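Local coordinates for protein gamma-glutamyl phosphate reductase (Thermotoga maritima, PDB 1O20) that probably catalyses the NADPH-dependent reduction of L-glutamyl 5-phosphate to the corresponding 5-semialdehyde, a step in proline biosynthesis, at residues A[127-133]-A[152-158]; A[22-26]-A[183-188]. All coordinates share one frame; numbering follows the deposited sequence.

Interactions 1 and 2 both involve one four-stranded parallel sheet, in the order 187-189, 154-157, 129-132, 210-213. Interaction 1 pairs the two inner strands. Interaction 2 lays helix 15-30 against the turn that leads into strand 187-189, at the outermost strand on one side of the sheet. Their centres are about 10 Å apart. Strand 154-157 links them: L156 N lies 2.8 Å from E188 O, a probable hydrogen bond. T153 OG1 reaches V23 O on the helix at 2.8 Å, also probably bonded. V23 CG1 packs on I154 O. In sequence, interaction 1 is nested inside the loop closed by interaction 2. Both lie in what is probably the coenzyme-binding domain, as in aldehyde dehydrogenases.

Interaction 1: A[127-133]-A[152-158]; sequences GPIGIIY and NTILLRG
I129 to I132 and I154 to R157 are the paired parallel strands of a beta-alpha-beta unit, connected by helix 138-149. I129 and I131 bond with both N and O across the pair. I129 N meets T153 O at 2.9 Å, and I129 O takes L155 N. I131 N meets L155 O at 3.0 Å, and I131 O takes R157 N. Y133 N closes the ladder on R157 O.

At the start of the strands a side chain continues the pattern. G127 N donates to N152 OD1 at 2.9 Å, with 159° at the hydrogen. N152 ND2 bonds to L412 O, so both ends of the amide are held. T153 N is buried and has no partner in the model.

The unit is probably part of the Rossmann-like coenzyme-binding domain, as in other aldehyde dehydrogenases, consistent with the predicted use of NADPH. On one face I131 CG1 rests on I154 CD1 at 3.6 Å. I154 and L156 also touch helix 138-149 there. On the other face I132 CG2 lies 4.0 Å from R157 CD, and both residues touch helix 196-201. The guanidinium sends NH2 to T193 O.

At the far end Y133 has CG between its backbone N and carbonyl carbon (chi1 59°), which turns the ring toward the second strand. G158 CA sits almost squarely over the Y133 ring centroid, 3.5 Å away and 6° off the normal, a CH-pi contact on bare backbone. Y133 CE2 also meets L156 CD2 at 3.9 Å, and Y133 OH bonds to T140 OG1.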
loop_
_atom_site.group_PDB
_atom_site.type_symbol
_atom_site.label_atom_id
_atom_site.label_comp_id
_atom_site.label_asym_id
_atom_site.label_seq_id
_atom_site.Cartn_x
_atom_site.Cartn_y
_atom_site.Cartn_z
ATOM N N GLY A 127 -11.882 -1.890 13.858
ATOM C CA GLY A 127 -11.846 -0.815 14.831
ATOM C C GLY A 127 -11.260 0.485 14.311
ATOM O O GLY A 127 -10.941 0.604 13.172
ATOM N N PRO A 128 -11.108 1.480 15.163
ATOM C CA PRO A 128 -10.585 2.780 14.721
ATOM C C PRO A 128 -9.192 2.617 14.191
ATOM O O PRO A 128 -8.384 1.892 14.802
ATOM C CB PRO A 128 -10.626 3.630 15.997
ATOM C CG PRO A 128 -11.606 2.931 16.838
ATOM C CD PRO A 128 -11.365 1.475 16.597
ATOM N N ILE A 129 -8.940 3.235 13.045
ATOM C CA ILE A 129 -7.659 3.215 12.390
ATOM C C ILE A 129 -6.986 4.567 12.483
ATOM O O ILE A 129 -7.590 5.571 12.146
ATOM C CB ILE A 129 -7.849 2.859 10.897
ATOM C CG1 ILE A 129 -8.540 1.495 10.756
ATOM C CG2 ILE A 129 -6.536 2.824 10.215
ATOM C CD1 ILE A 129 -8.961 1.181 9.353
ATOM N N GLY A 130 -5.738 4.570 12.946
ATOM C CA GLY A 130 -4.859 5.718 12.824
ATOM C C GLY A 130 -4.047 5.719 11.533
ATOM O O GLY A 130 -3.307 4.774 11.246
ATOM N N ILE A 131 -4.163 6.790 10.760
ATOM C CA ILE A 131 -3.351 6.957 9.566
ATOM C C ILE A 131 -2.333 8.079 9.814
ATOM O O ILE A 131 -2.698 9.220 10.098
ATOM C CB ILE A 131 -4.225 7.280 8.325
ATOM C CG1 ILE A 131 -5.323 6.233 8.144
ATOM C CG2 ILE A 131 -3.374 7.338 7.102
ATOM C CD1 ILE A 131 -4.824 4.867 7.621
ATOM N N ILE A 132 -1.055 7.739 9.685
ATOM C CA ILE A 132 0.022 8.683 9.874
ATOM C C ILE A 132 0.701 8.833 8.534
ATOM O O ILE A 132 1.296 7.894 8.023
ATOM C CB ILE A 132 0.994 8.221 10.950
ATOM C CG1 ILE A 132 0.239 8.035 12.272
ATOM C CG2 ILE A 132 2.102 9.268 11.114
ATOM C CD1 ILE A 132 0.792 6.986 13.159
ATOM N N TYR A 133 0.568 10.016 7.957
ATOM C CA TYR A 133 0.970 10.230 6.586
ATOM C C TYR A 133 1.593 11.598 6.441
ATOM O O TYR A 133 1.664 12.373 7.403
ATOM C CB TYR A 133 -0.216 10.035 5.615
ATOM C CG TYR A 133 -1.434 10.937 5.822
ATOM C CD1 TYR A 133 -1.762 11.905 4.897
ATOM C CD2 TYR A 133 -2.290 10.771 6.905
ATOM C CE1 TYR A 133 -2.898 12.721 5.041
ATOM C CE2 TYR A 133 -3.420 11.619 7.074
ATOM C CZ TYR A 133 -3.716 12.569 6.137
ATOM O OH TYR A 133 -4.828 13.379 6.250
ATOM N N ASN A 152 -14.991 1.054 9.915
ATOM C CA ASN A 152 -13.975 1.575 10.820
ATOM C C ASN A 152 -13.921 3.110 10.925
ATOM O O ASN A 152 -13.983 3.803 9.934
ATOM C CB ASN A 152 -12.613 1.050 10.340
ATOM C CG ASN A 152 -12.573 -0.468 10.246
ATOM O OD1 ASN A 152 -12.808 -1.155 11.237
ATOM N ND2 ASN A 152 -12.349 -0.983 9.072
ATOM N N THR A 153 -13.797 3.658 12.129
ATOM C CA THR A 153 -13.531 5.086 12.223
ATOM C C THR A 153 -12.043 5.346 11.907
ATOM O O THR A 153 -11.228 4.411 11.813
ATOM C CB THR A 153 -13.930 5.651 13.569
ATOM O OG1 THR A 153 -13.234 4.945 14.605
ATOM C CG2 THR A 153 -15.390 5.424 13.850
ATOM N N ILE A 154 -11.716 6.616 11.764
ATOM C CA ILE A 154 -10.365 7.038 11.419
ATOM C C ILE A 154 -9.873 8.309 12.101
ATOM O O ILE A 154 -10.561 9.353 12.196
ATOM C CB ILE A 154 -10.259 7.129 9.873
ATOM C CG1 ILE A 154 -8.817 7.289 9.406
ATOM C CG2 ILE A 154 -11.064 8.277 9.363
ATOM C CD1 ILE A 154 -8.731 7.281 7.872
ATOM N N LEU A 155 -8.643 8.212 12.552
ATOM C CA LEU A 155 -7.907 9.313 13.117
ATOM C C LEU A 155 -6.755 9.648 12.180
ATOM O O LEU A 155 -5.876 8.872 11.977
ATOM C CB LEU A 155 -7.369 8.922 14.487
ATOM C CG LEU A 155 -6.610 10.024 15.216
ATOM C CD1 LEU A 155 -7.478 11.272 15.414
ATOM C CD2 LEU A 155 -6.127 9.539 16.551
ATOM N N LEU A 156 -6.806 10.829 11.609
ATOM C CA LEU A 156 -5.879 11.275 10.580
ATOM C C LEU A 156 -4.831 12.194 11.184
ATOM O O LEU A 156 -5.164 13.161 11.877
ATOM C CB LEU A 156 -6.654 12.053 9.507
ATOM C CG LEU A 156 -7.705 11.224 8.758
ATOM C CD1 LEU A 156 -8.742 12.119 8.187
ATOM C CD2 LEU A 156 -7.047 10.376 7.679
ATOM N N ARG A 157 -3.580 11.880 10.923
ATOM C CA ARG A 157 -2.459 12.794 11.144
ATOM C C ARG A 157 -1.575 12.879 9.871
ATOM O O ARG A 157 -0.797 11.987 9.543
ATOM C CB ARG A 157 -1.671 12.376 12.393
ATOM C CG ARG A 157 -0.548 13.319 12.802
ATOM C CD ARG A 157 0.774 12.896 12.163
ATOM N NE ARG A 157 1.801 13.901 12.227
ATOM C CZ ARG A 157 2.749 14.033 11.317
ATOM N NH1 ARG A 157 2.804 13.251 10.224
ATOM N NH2 ARG A 157 3.626 14.985 11.478
ATOM N N GLY A 158 -1.773 13.934 9.100
ATOM C CA GLY A 158 -0.938 14.166 7.941
ATOM C C GLY A 158 0.237 15.121 8.215
ATOM O O GLY A 158 0.469 15.568 9.326
#

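Interaction 2: A[22-26]-A[183-188]; sequences KVREA and PESSVE
V23 and A26 of helix 15-30 pack on the short 3-10 turn 184-186, and V23 also reaches E188 in strand 187-189, an outermost strand of the parallel sheet. The buried part is tight. V23 CG1 lies 3.4 Å from S185 O and also touches the chain of E188, with V23 CG1 to E188 CG at 3.5 Å. CG1 is anti to the carbonyl carbon of V23 (chi1 -66°), which turns this branch to the turn. A26 CB meets S186 N at 3.6 Å and also lies against P183 CB. There is no direct hydrogen bond between the two segments.

The K22 side is looser and faces solvent. K22 CB and CD pass across the carboxylate of E188, with K22 CD 3.7 Å from E188 OE2. The charged ends do not meet: K22 NZ is 5.6 Å from E188 OE2. That oxygen instead forms a salt bridge with R174. A water bridges the gap nearby. It donates to K22 O and is hydrogen-bonded to S185 OG. The turn is fastened from within, because P183 O accepts from S186 N at 3.0 Å and from S186 OG at 2.8 Å.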
loop_
_atom_site.group_PDB
_atom_site.type_symbol
_atom_site.label_atom_id
_atom_site.label_comp_id
_atom_site.label_asym_id
_atom_site.label_seq_id
_atom_site.Cartn_x
_atom_site.Cartn_y
_atom_site.Cartn_z
ATOM N N LYS A 22 -12.944 10.257 20.782
ATOM C CA LYS A 22 -14.041 10.518 19.874
ATOM C C LYS A 22 -14.184 9.493 18.765
ATOM O O LYS A 22 -15.307 9.067 18.479
ATOM C CB LYS A 22 -13.923 11.924 19.284
ATOM C CG LYS A 22 -14.316 13.021 20.272
ATOM C CD LYS A 22 -13.984 14.406 19.686
ATOM C CE LYS A 22 -14.273 15.554 20.638
ATOM N NZ LYS A 22 -15.479 15.203 21.390
ATOM N N VAL A 23 -13.086 9.067 18.148
ATOM C CA VAL A 23 -13.212 8.075 17.072
ATOM C C VAL A 23 -13.602 6.710 17.618
ATOM O O VAL A 23 -14.271 5.951 16.945
ATOM C CB VAL A 23 -12.000 7.941 16.125
ATOM C CG1 VAL A 23 -11.787 9.240 15.299
ATOM C CG2 VAL A 23 -10.769 7.483 16.851
ATOM N N ARG A 24 -13.167 6.408 18.819
ATOM C CA ARG A 24 -13.532 5.175 19.484
ATOM C C ARG A 24 -15.012 5.167 19.825
ATOM O O ARG A 24 -15.685 4.204 19.564
ATOM C CB ARG A 24 -12.661 4.951 20.729
ATOM C CG ARG A 24 -12.956 3.593 21.477
ATOM C CD ARG A 24 -12.753 2.358 20.556
ATOM N NE ARG A 24 -13.220 1.100 21.178
ATOM C CZ ARG A 24 -14.501 0.756 21.384
ATOM N NH1 ARG A 24 -15.534 1.527 21.007
ATOM N NH2 ARG A 24 -14.751 -0.394 21.973
ATOM N N GLU A 25 -15.554 6.267 20.340
ATOM C CA GLU A 25 -16.984 6.319 20.671
ATOM C C GLU A 25 -17.799 6.242 19.405
ATOM O O GLU A 25 -18.811 5.569 19.376
ATOM C CB GLU A 25 -17.367 7.618 21.418
ATOM C CG GLU A 25 -17.031 7.646 22.888
ATOM C CD GLU A 25 -17.002 9.077 23.481
ATOM O OE1 GLU A 25 -17.367 10.058 22.763
ATOM O OE2 GLU A 25 -16.577 9.217 24.668
ATOM N N ALA A 26 -17.399 6.954 18.362
ATOM C CA ALA A 26 -18.155 6.968 17.101
ATOM C C ALA A 26 -18.196 5.598 16.451
ATOM O O ALA A 26 -19.177 5.222 15.806
ATOM C CB ALA A 26 -17.557 7.987 16.123
ATOM N N PRO A 183 -21.721 9.281 12.653
ATOM C CA PRO A 183 -21.275 10.437 13.420
ATOM C C PRO A 183 -20.124 11.140 12.721
ATOM O O PRO A 183 -19.256 10.546 12.088
ATOM C CB PRO A 183 -20.828 9.838 14.748
ATOM C CG PRO A 183 -21.530 8.541 14.812
ATOM C CD PRO A 183 -21.544 8.038 13.423
ATOM N N GLU A 184 -20.154 12.439 12.870
ATOM C CA GLU A 184 -19.176 13.345 12.313
ATOM C C GLU A 184 -17.793 12.999 12.882
ATOM O O GLU A 184 -16.792 13.081 12.200
ATOM C CB GLU A 184 -19.595 14.744 12.767
ATOM C CG GLU A 184 -18.958 15.840 12.048
ATOM C CD GLU A 184 -19.426 17.175 12.555
ATOM O OE1 GLU A 184 -20.060 17.233 13.640
ATOM O OE2 GLU A 184 -19.127 18.147 11.863
ATOM N N SER A 185 -17.787 12.556 14.129
ATOM C CA SER A 185 -16.561 12.179 14.837
ATOM C C SER A 185 -16.013 10.797 14.423
ATOM O O SER A 185 -15.027 10.302 14.980
ATOM C CB SER A 185 -16.775 12.251 16.364
ATOM O OG SER A 185 -17.965 11.564 16.716
ATOM N N SER A 186 -16.634 10.180 13.432
ATOM C CA SER A 186 -16.042 9.043 12.731
ATOM C C SER A 186 -14.734 9.411 12.015
ATOM O O SER A 186 -13.931 8.556 11.726
ATOM C CB SER A 186 -17.030 8.524 11.692
ATOM O OG SER A 186 -18.173 7.979 12.317
ATOM N N VAL A 187 -14.547 10.705 11.744
ATOM C CA VAL A 187 -13.336 11.201 11.085
ATOM C C VAL A 187 -12.794 12.355 11.915
ATOM O O VAL A 187 -13.396 13.404 11.968
ATOM C CB VAL A 187 -13.621 11.661 9.681
ATOM C CG1 VAL A 187 -12.381 12.179 9.000
ATOM C CG2 VAL A 187 -14.164 10.509 8.851
ATOM N N GLU A 188 -11.664 12.151 12.570
ATOM C CA GLU A 188 -11.028 13.197 13.328
ATOM C C GLU A 188 -9.648 13.393 12.741
ATOM O O GLU A 188 -9.062 12.461 12.213
ATOM C CB GLU A 188 -10.935 12.828 14.805
ATOM C CG GLU A 188 -12.269 12.684 15.509
ATOM C CD GLU A 188 -12.938 14.018 15.846
ATOM O OE1 GLU A 188 -12.271 15.092 15.863
ATOM O OE2 GLU A 188 -14.161 13.997 16.058
HETATM O O HOH W 1 -17.588 10.473 19.098
#